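Local coordinates for peroxisomal catalase A (Saccharomyces cerevisiae, PDB 1A4E), which catalyses the breakdown of hydrogen peroxide to water and oxygen with a heme cofactor, probably protecting the cell from peroxide made by peroxisomal oxidases, at residues P51-H56 and R346-P351; F353-V358 and M376-N381; G98-S103 and T148-P153. All coordinates share one frame; numbering follows the deposited sequence.

Contact 1 (P51-H56 and R346-P351); sequences PQRNPH and RYRLGP. With HEM (protoporphyrin IX containing Fe), chain I; AZI (azide ion), chain H.
Pro51 and Arg348 bring the backbones together, their CA atoms 5.8 Å apart, where the irregular loop 51-56 runs past the end of helix 332-348. The ring of Pro51 leans on the phenol of Tyr347, CG to CE2 at 4.1 Å, while the Tyr347 hydroxyl reaches out to Asn49 of the second subunit. Arg348 has CG anti to its own nitrogen (chi1 -178°), which carries the chain along the loop past Pro51 O; a bend at chi3 then turns the guanidinium toward the heme propionates. Water 1 sits at the edge of that guanidinium, in its plane, accepting from NE at 2.9 Å and lying close to Pro51 O. One face lies beneath Leu349 CG, and the opposite one is covered by Arg53 CG. Arg348 NH2 in turn stands over a face of the Arg53 guanidinium, 3.0 Å from Arg53 NH1, the two planes 37° apart. Acceptors around the pair probably offset the closeness of the two cations. Arg348 NH1 lies 2.7 Å from heme O2A, Arg53 NH1 gives a weak bond of 3.0 Å to heme O2D, and carbonyls hold the NH2 groups: Val312 O binds Arg53 NH2, and Glu313 O and Ala315 O bind Arg348 NH2. Beyond a cis peptide before Pro55, the active-site His56 lays its ring over the porphyrin, heme C3D lying over the centre of the imidazole, 3.5 Å from its plane. At the ring edge NE2 donates to N3 of azide, 2.9 Å and nearly straight at 166°; azide N1 binds the iron, and Ser95 OG bonds to ND1. A distal histidine above the heme, with arginines gathered at the propionates, is the characteristic catalase active site, completed by Tyr341 as axial ligand of the iron.

Contact 2 (F353-V358 and M376-N381); sequences FHQIPV and MNVNGN
Gln355 alone carries the side of 353-358, its extended side chain leaving a short 3-10 turn, 353-355, and ending against Asn377, Val378 and Asn379. CG stands beside the backbone N (chi1 -67°), which directs the chain toward 376-381, where the CA atoms of Gln355 and Asn379 are 7.0 Å apart. The dense part is the amide head. OE1 accepts two successive main-chain N-H groups, Val378 N at 3.0 Å and, more weakly, Asn379 N at 3.1 Å; the Val378 donor comes in tilted from the carbonyl plane. Val378 CG2 touches the same OE1 at 3.4 Å. On the nitrogen side, NE2 gives Asn377 OD1 a long, weak bond of 3.4 Å, although it is nearly straight. The two amides taking part in this bond stand at 82° to each other, whereas that of Asn379 stacks on Gln355 with only 22° between planes. Both segments belong to the long, largely irregular wrapping region that follows helix 332-348 in catalases, and within it residues 379-381 form an Asx turn: Asn379 OD1 accepts from Asn381 N at 3.1 Å, with Gly380 between them at positive phi. Asn379 thus presents its flat face to Gln355 while its oxygen is engaged by its own loop. The looser side is the partly exposed Asn379 side chain, which meets Gln355 through stacked amides, its OD1 being poorly angled for a bond to NE2. Asn377 lies deeper: its ND2 is held by Asp373 O, and its own O accepts from Gln314 NE2 of the third subunit. Val378, also partly exposed, packs against Val378 of that same neighbouring subunit.

Contact 3 (G98-S103 and T148-P153); sequences GGDKGS and TQKRNP
Asp100 and Arg151 meet from opposite directions with carboxylate and guanidinium almost coplanar, 4° apart, in a salt-bridge network that Lys150 extends. It ties the loop after strand 87-95 to the chain leaving helix 141-149, near the distal side of the catalase heme pocket. Arg151 presents its side edge, and two of its nitrogens, NE and NH2, close on one oxygen. NE reaches the syn lone pair of Asp100 OD2 at 3.0 Å with an N-H...O angle of 150°, and NH2 reaches the same OD2 at 3.2 Å, nearly along the C-O bond. The chain of Arg151 is extended from CG to NE, which brings the guanidinium across to Asp100, where the two flat groups lie in nearly one plane. Its remaining nitrogen, NH1, is taken by Asn156 O and by a salt bridge to Asp242 of the second subunit; one arginine therefore joins 98-103, the following loop residue Asn156 and the second subunit. Lys150 crosses Asp100 obliquely and runs alongside Gly98, where the CA atoms of Gly98 and Lys150 come within 5.4 Å. Its CG rests on Gly98 O at 3.3 Å. A bend at the last torsion (chi4 -76°) turns the ammonium back over the loop, where NZ makes a weak bond of 3.3 Å to the same Gly98 O and a long ion pair of 3.9 Å to Asp100 OD1. Thus the two oxygens of Asp100 face different cations, firmly on the arginine side and loosely on the lysine side. Water 2 lies 2.8 Å from Gly99 O and accepts from Lys150 NZ. Asp100 also opens a type I beta turn, and its carbonyl O accepts from both the backbone N of Ser103 and Ser103 OG, the hydroxyl lying in the carbonyl plane at 2.6 Å.

Overall arrangement
Contact 1 lies between the other two, its centre 16 Å from each, while the centres of contacts 2 and 3 are 31 Å apart. Along the chain, contact 3 is nested within the long loop that contact 1 closes, and contact 2 follows both. Residues 51-56 touch contact 3 where Asn54 meets Lys150, whereas residues 346-351, ending helix 332-348, pack against Phe353 and Ile356 of contact 2. A continuous path thus runs from the loop after strand 87-95, past the heme propionates, to the wrapping region. Contacts 1 and 3 both touch the second subunit, and contacts 1 and 2 the third, so the chain segments around the heme propionates also take part in subunit contacts.

Contact 1 (P51-H56 and R346-P351)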
loop_
_atom_site.group_PDB
_atom_site.type_symbol
_atom_site.label_atom_id
_atom_site.label_comp_id
_atom_site.label_asym_id
_atom_site.label_seq_id
_atom_site.Cartn_x
_atom_site.Cartn_y
_atom_site.Cartn_z
ATOM N N PRO B 51 -6.022 -4.167 6.687
ATOM C CA PRO B 51 -5.659 -4.138 8.103
ATOM C C PRO B 51 -6.913 -3.906 8.935
ATOM O O PRO B 51 -7.821 -3.193 8.507
ATOM C CB PRO B 51 -4.669 -3.009 8.230
ATOM C CG PRO B 51 -4.121 -2.836 6.841
ATOM C CD PRO B 51 -5.359 -3.065 5.988
ATOM N N GLN B 52 -7.022 -4.529 10.106
ATOM C CA GLN B 52 -8.155 -4.280 10.984
ATOM C C GLN B 52 -8.037 -2.906 11.635
ATOM O O GLN B 52 -6.940 -2.370 11.798
ATOM C CB GLN B 52 -8.212 -5.346 12.073
ATOM C CG GLN B 52 -6.997 -5.333 13.006
ATOM C CD GLN B 52 -6.978 -6.407 14.080
ATOM O OE1 GLN B 52 -6.385 -6.227 15.145
ATOM N NE2 GLN B 52 -7.605 -7.555 13.851
ATOM N N ARG B 53 -9.187 -2.333 11.988
ATOM C CA ARG B 53 -9.279 -1.087 12.746
ATOM C C ARG B 53 -8.409 -1.106 14.001
ATOM O O ARG B 53 -8.290 -2.134 14.666
ATOM C CB ARG B 53 -10.732 -0.874 13.133
ATOM C CG ARG B 53 -11.433 0.090 12.222
ATOM C CD ARG B 53 -12.938 0.084 12.402
ATOM N NE ARG B 53 -13.463 -0.957 11.551
ATOM C CZ ARG B 53 -14.382 -0.755 10.612
ATOM N NH1 ARG B 53 -14.924 0.429 10.364
ATOM N NH2 ARG B 53 -14.738 -1.786 9.865
ATOM N N ASN B 54 -7.768 0.013 14.328
ATOM C CA ASN B 54 -6.936 0.107 15.521
ATOM C C ASN B 54 -7.373 1.331 16.344
ATOM O O ASN B 54 -7.058 2.461 15.975
ATOM C CB ASN B 54 -5.467 0.221 15.091
ATOM C CG ASN B 54 -4.471 0.131 16.238
ATOM O OD1 ASN B 54 -4.703 -0.515 17.257
ATOM N ND2 ASN B 54 -3.322 0.790 16.095
ATOM N N PRO B 55 -8.137 1.206 17.440
ATOM C CA PRO B 55 -8.741 -0.038 17.912
ATOM C C PRO B 55 -10.138 -0.260 17.318
ATOM O O PRO B 55 -10.474 0.304 16.269
ATOM C CB PRO B 55 -8.684 0.159 19.410
ATOM C CG PRO B 55 -9.108 1.607 19.550
ATOM C CD PRO B 55 -8.375 2.287 18.398
ATOM N N HIS B 56 -10.968 -1.033 18.035
ATOM C CA HIS B 56 -12.320 -1.412 17.650
ATOM C C HIS B 56 -12.312 -2.275 16.401
ATOM O O HIS B 56 -13.129 -2.128 15.505
ATOM C CB HIS B 56 -13.200 -0.177 17.400
ATOM C CG HIS B 56 -13.620 0.621 18.626
ATOM N ND1 HIS B 56 -14.806 0.621 19.225
ATOM C CD2 HIS B 56 -12.838 1.547 19.274
ATOM C CE1 HIS B 56 -14.783 1.509 20.187
ATOM N NE2 HIS B 56 -13.596 2.059 20.205
ATOM N N ARG B 346 -7.235 6.757 5.393
ATOM C CA ARG B 346 -6.362 6.880 4.229
ATOM C C ARG B 346 -5.402 5.708 4.148
ATOM O O ARG B 346 -5.110 5.227 3.059
ATOM C CB ARG B 346 -5.567 8.189 4.288
ATOM C CG ARG B 346 -6.497 9.380 4.112
ATOM C CD ARG B 346 -5.806 10.705 4.386
ATOM N NE ARG B 346 -6.804 11.764 4.465
ATOM C CZ ARG B 346 -6.953 12.541 5.551
ATOM N NH1 ARG B 346 -6.193 12.405 6.625
ATOM N NH2 ARG B 346 -7.938 13.428 5.597
ATOM N N TYR B 347 -4.954 5.213 5.301
ATOM C CA TYR B 347 -4.111 4.037 5.371
ATOM C C TYR B 347 -4.842 2.716 5.144
ATOM O O TYR B 347 -4.461 1.925 4.286
ATOM C CB TYR B 347 -3.440 3.995 6.730
ATOM C CG TYR B 347 -2.612 2.743 6.928
ATOM C CD1 TYR B 347 -1.449 2.518 6.185
ATOM C CD2 TYR B 347 -3.041 1.827 7.883
ATOM C CE1 TYR B 347 -0.712 1.355 6.418
ATOM C CE2 TYR B 347 -2.309 0.668 8.111
ATOM C CZ TYR B 347 -1.145 0.449 7.386
ATOM O OH TYR B 347 -0.417 -0.685 7.664
ATOM N N ARG B 348 -5.859 2.487 5.975
ATOM C CA ARG B 348 -6.611 1.242 6.053
ATOM C C ARG B 348 -7.470 0.911 4.843
ATOM O O ARG B 348 -7.598 -0.247 4.437
ATOM C CB ARG B 348 -7.466 1.321 7.315
ATOM C CG ARG B 348 -8.325 0.130 7.688
ATOM C CD ARG B 348 -9.212 0.572 8.842
ATOM N NE ARG B 348 -10.583 0.194 8.561
ATOM C CZ ARG B 348 -11.578 1.065 8.548
ATOM N NH1 ARG B 348 -11.400 2.348 8.795
ATOM N NH2 ARG B 348 -12.781 0.640 8.232
ATOM N N LEU B 349 -8.070 1.948 4.267
ATOM C CA LEU B 349 -8.947 1.762 3.130
ATOM C C LEU B 349 -8.345 2.302 1.853
ATOM O O LEU B 349 -8.509 1.686 0.803
ATOM C CB LEU B 349 -10.283 2.444 3.407
ATOM C CG LEU B 349 -11.058 1.938 4.622
ATOM C CD1 LEU B 349 -12.178 2.905 4.972
ATOM C CD2 LEU B 349 -11.565 0.539 4.326
ATOM N N GLY B 350 -7.627 3.426 1.923
ATOM C CA GLY B 350 -7.026 4.025 0.741
ATOM C C GLY B 350 -7.300 5.521 0.653
ATOM O O GLY B 350 -8.218 6.024 1.298
ATOM N N PRO B 351 -6.526 6.274 -0.145
ATOM C CA PRO B 351 -6.687 7.715 -0.388
ATOM C C PRO B 351 -8.077 8.169 -0.813
ATOM O O PRO B 351 -8.520 9.280 -0.517
ATOM C CB PRO B 351 -5.648 8.028 -1.438
ATOM C CG PRO B 351 -4.568 7.019 -1.149
ATOM C CD PRO B 351 -5.359 5.760 -0.866
HETATM C CHA HEM I . -12.217 3.928 16.466
HETATM C CHB HEM I . -8.636 6.935 17.538
HETATM C CHC HEM I . -10.912 8.171 21.564
HETATM C CHD HEM I . -14.868 5.977 19.931
HETATM C C1A HEM I . -10.967 4.520 16.494
HETATM C C2A HEM I . -10.003 4.425 15.415
HETATM C C3A HEM I . -9.035 5.338 15.672
HETATM C C4A HEM I . -9.389 5.962 16.924
HETATM C CMA HEM I . -7.847 5.713 14.800
HETATM C CAA HEM I . -10.109 3.532 14.192
HETATM C CBA HEM I . -10.565 4.365 13.015
HETATM C CGA HEM I . -10.694 3.610 11.711
HETATM O O1A HEM I . -9.783 2.890 11.308
HETATM O O2A HEM I . -11.728 3.769 11.082
HETATM C C1B HEM I . -8.961 7.558 18.722
HETATM C C2B HEM I . -8.096 8.494 19.399
HETATM C C3B HEM I . -8.686 8.777 20.609
HETATM C C4B HEM I . -9.926 8.013 20.617
HETATM C CMB HEM I . -6.780 8.995 18.812
HETATM C CAB HEM I . -8.258 9.594 21.663
HETATM C CBB HEM I . -7.174 10.588 21.655
HETATM C C1C HEM I . -12.207 7.704 21.461
HETATM C C2C HEM I . -13.291 8.152 22.306
HETATM C C3C HEM I . -14.431 7.589 21.811
HETATM C C4C HEM I . -14.024 6.788 20.672
HETATM C CMC HEM I . -13.138 9.119 23.478
HETATM C CAC HEM I . -15.736 7.771 22.245
HETATM C CBC HEM I . -16.386 9.063 22.285
HETATM C C1D HEM I . -14.485 5.204 18.850
HETATM C C2D HEM I . -15.370 4.344 18.106
HETATM C C3D HEM I . -14.614 3.752 17.156
HETATM C C4D HEM I . -13.274 4.253 17.304
HETATM C CMD HEM I . -16.865 4.152 18.322
HETATM C CAD HEM I . -15.075 2.709 16.157
HETATM C CBD HEM I . -15.599 3.271 14.855
HETATM C CGD HEM I . -16.087 2.145 13.963
HETATM O O1D HEM I . -17.000 1.430 14.353
HETATM O O2D HEM I . -15.554 1.961 12.875
HETATM N NA HEM I . -10.593 5.491 17.405
HETATM N NB HEM I . -10.091 7.286 19.457
HETATM N NC HEM I . -12.667 6.907 20.435
HETATM N ND HEM I . -13.200 5.158 18.343
HETATM FE FE HEM I . -11.627 6.174 18.933
HETATM N N1 AZI H . -10.876 4.579 20.063
HETATM N N2 AZI H . -11.665 4.200 21.150
HETATM N N3 AZI H . -12.452 3.821 22.240
HETATM O O HOH W 1 -10.586 -2.750 8.509
#

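Contact 2 (F353-V358 and M376-N381)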
loop_
_atom_site.group_PDB
_atom_site.type_symbol
_atom_site.label_atom_id
_atom_site.label_comp_id
_atom_site.label_asym_id
_atom_site.label_seq_id
_atom_site.Cartn_x
_atom_site.Cartn_y
_atom_site.Cartn_z
ATOM N N PHE B 353 -10.995 6.497 -0.013
ATOM C CA PHE B 353 -11.954 5.762 0.814
ATOM C C PHE B 353 -13.370 6.325 0.753
ATOM O O PHE B 353 -14.339 5.580 0.856
ATOM C CB PHE B 353 -11.503 5.749 2.284
ATOM C CG PHE B 353 -11.466 7.102 2.984
ATOM C CD1 PHE B 353 -10.327 7.913 2.885
ATOM C CD2 PHE B 353 -12.576 7.548 3.719
ATOM C CE1 PHE B 353 -10.302 9.157 3.522
ATOM C CE2 PHE B 353 -12.539 8.793 4.349
ATOM C CZ PHE B 353 -11.405 9.601 4.252
ATOM N N HIS B 354 -13.482 7.650 0.559
ATOM C CA HIS B 354 -14.766 8.335 0.463
ATOM C C HIS B 354 -15.562 7.990 -0.783
ATOM O O HIS B 354 -16.728 8.352 -0.899
ATOM C CB HIS B 354 -14.554 9.848 0.518
ATOM C CG HIS B 354 -13.583 10.397 -0.517
ATOM N ND1 HIS B 354 -12.267 10.219 -0.566
ATOM C CD2 HIS B 354 -13.949 11.198 -1.577
ATOM C CE1 HIS B 354 -11.823 10.878 -1.609
ATOM N NE2 HIS B 354 -12.840 11.463 -2.206
ATOM N N GLN B 355 -14.925 7.287 -1.725
ATOM C CA GLN B 355 -15.594 6.810 -2.924
ATOM C C GLN B 355 -16.203 5.424 -2.746
ATOM O O GLN B 355 -16.975 4.989 -3.602
ATOM C CB GLN B 355 -14.616 6.793 -4.092
ATOM C CG GLN B 355 -14.202 8.208 -4.474
ATOM C CD GLN B 355 -13.518 8.296 -5.821
ATOM O OE1 GLN B 355 -13.678 7.431 -6.682
ATOM N NE2 GLN B 355 -12.756 9.365 -6.043
ATOM N N ILE B 356 -15.877 4.720 -1.644
ATOM C CA ILE B 356 -16.502 3.439 -1.308
ATOM C C ILE B 356 -17.969 3.753 -0.997
ATOM O O ILE B 356 -18.207 4.688 -0.227
ATOM C CB ILE B 356 -15.821 2.796 -0.069
ATOM C CG1 ILE B 356 -14.357 2.498 -0.349
ATOM C CG2 ILE B 356 -16.537 1.502 0.285
ATOM C CD1 ILE B 356 -13.587 1.943 0.862
ATOM N N PRO B 357 -18.966 3.064 -1.598
ATOM C CA PRO B 357 -20.393 3.367 -1.488
ATOM C C PRO B 357 -20.953 3.747 -0.113
ATOM O O PRO B 357 -21.633 4.768 -0.002
ATOM C CB PRO B 357 -21.032 2.133 -2.085
ATOM C CG PRO B 357 -20.105 1.842 -3.229
ATOM C CD PRO B 357 -18.752 1.993 -2.568
ATOM N N VAL B 358 -20.640 2.995 0.955
ATOM C CA VAL B 358 -21.108 3.336 2.298
ATOM C C VAL B 358 -20.494 4.605 2.864
ATOM O O VAL B 358 -21.086 5.201 3.759
ATOM C CB VAL B 358 -20.848 2.204 3.344
ATOM C CG1 VAL B 358 -21.906 1.162 3.097
ATOM C CG2 VAL B 358 -19.441 1.599 3.270
ATOM N N MET B 376 -7.159 4.124 -7.220
ATOM C CA MET B 376 -8.534 3.661 -7.231
ATOM C C MET B 376 -9.553 4.790 -7.183
ATOM O O MET B 376 -10.459 4.831 -6.344
ATOM C CB MET B 376 -8.755 2.697 -6.057
ATOM C CG MET B 376 -7.999 1.380 -6.184
ATOM S SD MET B 376 -8.534 0.432 -7.635
ATOM C CE MET B 376 -10.226 0.055 -7.265
ATOM N N ASN B 377 -9.336 5.753 -8.089
ATOM C CA ASN B 377 -10.271 6.853 -8.271
ATOM C C ASN B 377 -11.241 6.323 -9.322
ATOM O O ASN B 377 -10.975 6.300 -10.523
ATOM C CB ASN B 377 -9.534 8.090 -8.771
ATOM C CG ASN B 377 -10.399 9.337 -8.748
ATOM O OD1 ASN B 377 -11.522 9.358 -9.250
ATOM N ND2 ASN B 377 -9.890 10.417 -8.159
ATOM N N VAL B 378 -12.377 5.851 -8.819
ATOM C CA VAL B 378 -13.373 5.163 -9.628
ATOM C C VAL B 378 -14.601 5.960 -10.012
ATOM O O VAL B 378 -15.410 5.438 -10.779
ATOM C CB VAL B 378 -13.846 3.862 -8.908
ATOM C CG1 VAL B 378 -12.672 2.905 -8.787
ATOM C CG2 VAL B 378 -14.399 4.169 -7.517
ATOM N N ASN B 379 -14.800 7.191 -9.530
ATOM C CA ASN B 379 -16.024 7.913 -9.859
ATOM C C ASN B 379 -15.913 8.831 -11.067
ATOM O O ASN B 379 -16.816 9.626 -11.320
ATOM C CB ASN B 379 -16.490 8.733 -8.642
ATOM C CG ASN B 379 -15.600 9.904 -8.249
ATOM O OD1 ASN B 379 -14.560 10.172 -8.852
ATOM N ND2 ASN B 379 -15.985 10.638 -7.208
ATOM N N GLY B 380 -14.815 8.750 -11.825
ATOM C CA GLY B 380 -14.630 9.576 -13.010
ATOM C C GLY B 380 -13.647 10.724 -12.812
ATOM O O GLY B 380 -13.275 11.374 -13.792
ATOM N N ASN B 381 -13.225 11.003 -11.562
ATOM C CA ASN B 381 -12.285 12.069 -11.212
ATOM C C ASN B 381 -12.661 13.452 -11.763
ATOM O O ASN B 381 -11.826 14.273 -12.140
ATOM C CB ASN B 381 -10.890 11.634 -11.692
ATOM C CG ASN B 381 -9.747 12.404 -11.059
ATOM O OD1 ASN B 381 -9.882 13.019 -10.004
ATOM N ND2 ASN B 381 -8.575 12.397 -11.681
#

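Contact 3 (G98-S103 and T148-P153)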
loop_
_atom_site.group_PDB
_atom_site.type_symbol
_atom_site.label_atom_id
_atom_site.label_comp_id
_atom_site.label_asym_id
_atom_site.label_seq_id
_atom_site.Cartn_x
_atom_site.Cartn_y
_atom_site.Cartn_z
ATOM N N GLY B 98 -10.513 -3.444 22.562
ATOM C CA GLY B 98 -9.151 -3.963 22.526
ATOM C C GLY B 98 -8.902 -5.204 21.691
ATOM O O GLY B 98 -7.778 -5.412 21.244
ATOM N N GLY B 99 -9.916 -6.037 21.460
ATOM C CA GLY B 99 -9.734 -7.310 20.772
ATOM C C GLY B 99 -9.515 -7.217 19.273
ATOM O O GLY B 99 -9.956 -6.267 18.624
ATOM N N ASP B 100 -8.825 -8.227 18.730
ATOM C CA ASP B 100 -8.588 -8.312 17.293
ATOM C C ASP B 100 -9.838 -8.743 16.531
ATOM O O ASP B 100 -10.870 -9.018 17.142
ATOM C CB ASP B 100 -7.482 -9.305 17.010
ATOM C CG ASP B 100 -6.167 -8.979 17.683
ATOM O OD1 ASP B 100 -5.688 -7.859 17.540
ATOM O OD2 ASP B 100 -5.621 -9.852 18.350
ATOM N N LYS B 101 -9.787 -8.845 15.195
ATOM C CA LYS B 101 -10.957 -9.168 14.400
ATOM C C LYS B 101 -11.597 -10.502 14.752
ATOM O O LYS B 101 -12.823 -10.610 14.706
ATOM C CB LYS B 101 -10.589 -9.159 12.914
ATOM C CG LYS B 101 -11.844 -8.825 12.118
ATOM C CD LYS B 101 -11.636 -8.493 10.646
ATOM C CE LYS B 101 -11.625 -9.709 9.730
ATOM N NZ LYS B 101 -12.877 -10.450 9.816
ATOM N N GLY B 102 -10.865 -11.538 15.151
ATOM C CA GLY B 102 -11.545 -12.796 15.439
ATOM C C GLY B 102 -12.095 -12.929 16.849
ATOM O O GLY B 102 -12.733 -13.938 17.151
ATOM N N SER B 103 -11.866 -11.933 17.722
ATOM C CA SER B 103 -12.242 -12.035 19.121
ATOM C C SER B 103 -13.739 -12.094 19.361
ATOM O O SER B 103 -14.536 -11.781 18.478
ATOM C CB SER B 103 -11.631 -10.863 19.871
ATOM O OG SER B 103 -12.116 -9.617 19.394
ATOM N N THR B 148 -1.658 -1.118 26.315
ATOM C CA THR B 148 -1.836 -1.868 27.558
ATOM C C THR B 148 -3.148 -2.645 27.613
ATOM O O THR B 148 -3.256 -3.610 28.365
ATOM C CB THR B 148 -1.750 -0.928 28.790
ATOM O OG1 THR B 148 -2.806 0.015 28.726
ATOM C CG2 THR B 148 -0.415 -0.225 28.839
ATOM N N GLN B 149 -4.144 -2.236 26.815
ATOM C CA GLN B 149 -5.409 -2.945 26.685
ATOM C C GLN B 149 -5.322 -4.178 25.791
ATOM O O GLN B 149 -6.184 -5.056 25.834
ATOM C CB GLN B 149 -6.480 -2.032 26.096
ATOM C CG GLN B 149 -6.925 -0.921 27.018
ATOM C CD GLN B 149 -7.585 -1.404 28.300
ATOM O OE1 GLN B 149 -7.122 -1.126 29.403
ATOM N NE2 GLN B 149 -8.686 -2.149 28.208
ATOM N N LYS B 150 -4.282 -4.236 24.957
ATOM C CA LYS B 150 -4.117 -5.315 24.013
ATOM C C LYS B 150 -3.177 -6.421 24.488
ATOM O O LYS B 150 -3.337 -6.926 25.601
ATOM C CB LYS B 150 -3.659 -4.677 22.699
ATOM C CG LYS B 150 -4.810 -4.057 21.919
ATOM C CD LYS B 150 -4.246 -3.356 20.700
ATOM C CE LYS B 150 -5.334 -3.041 19.703
ATOM N NZ LYS B 150 -5.732 -4.236 18.980
ATOM N N ARG B 151 -2.186 -6.843 23.699
ATOM C CA ARG B 151 -1.335 -7.957 24.064
ATOM C C ARG B 151 0.066 -7.504 24.417
ATOM O O ARG B 151 0.533 -6.453 23.991
ATOM C CB ARG B 151 -1.303 -8.932 22.894
ATOM C CG ARG B 151 -2.672 -9.480 22.516
ATOM C CD ARG B 151 -2.553 -10.139 21.155
ATOM N NE ARG B 151 -3.820 -10.653 20.661
ATOM C CZ ARG B 151 -4.270 -11.872 20.975
ATOM N NH1 ARG B 151 -3.582 -12.690 21.770
ATOM N NH2 ARG B 151 -5.423 -12.289 20.465
ATOM N N ASN B 152 0.750 -8.308 25.221
ATOM C CA ASN B 152 2.119 -8.047 25.638
ATOM C C ASN B 152 3.010 -8.160 24.399
ATOM O O ASN B 152 2.841 -9.111 23.624
ATOM C CB ASN B 152 2.475 -9.084 26.708
ATOM C CG ASN B 152 3.902 -9.030 27.223
ATOM O OD1 ASN B 152 4.843 -9.469 26.569
ATOM N ND2 ASN B 152 4.109 -8.495 28.418
ATOM N N PRO B 153 3.947 -7.226 24.148
ATOM C CA PRO B 153 4.802 -7.213 22.962
ATOM C C PRO B 153 5.601 -8.487 22.729
ATOM O O PRO B 153 5.873 -8.830 21.584
ATOM C CB PRO B 153 5.668 -5.996 23.156
ATOM C CG PRO B 153 5.695 -5.816 24.649
ATOM C CD PRO B 153 4.251 -6.092 25.012
HETATM O O HOH W 2 -8.904 -3.649 18.344
#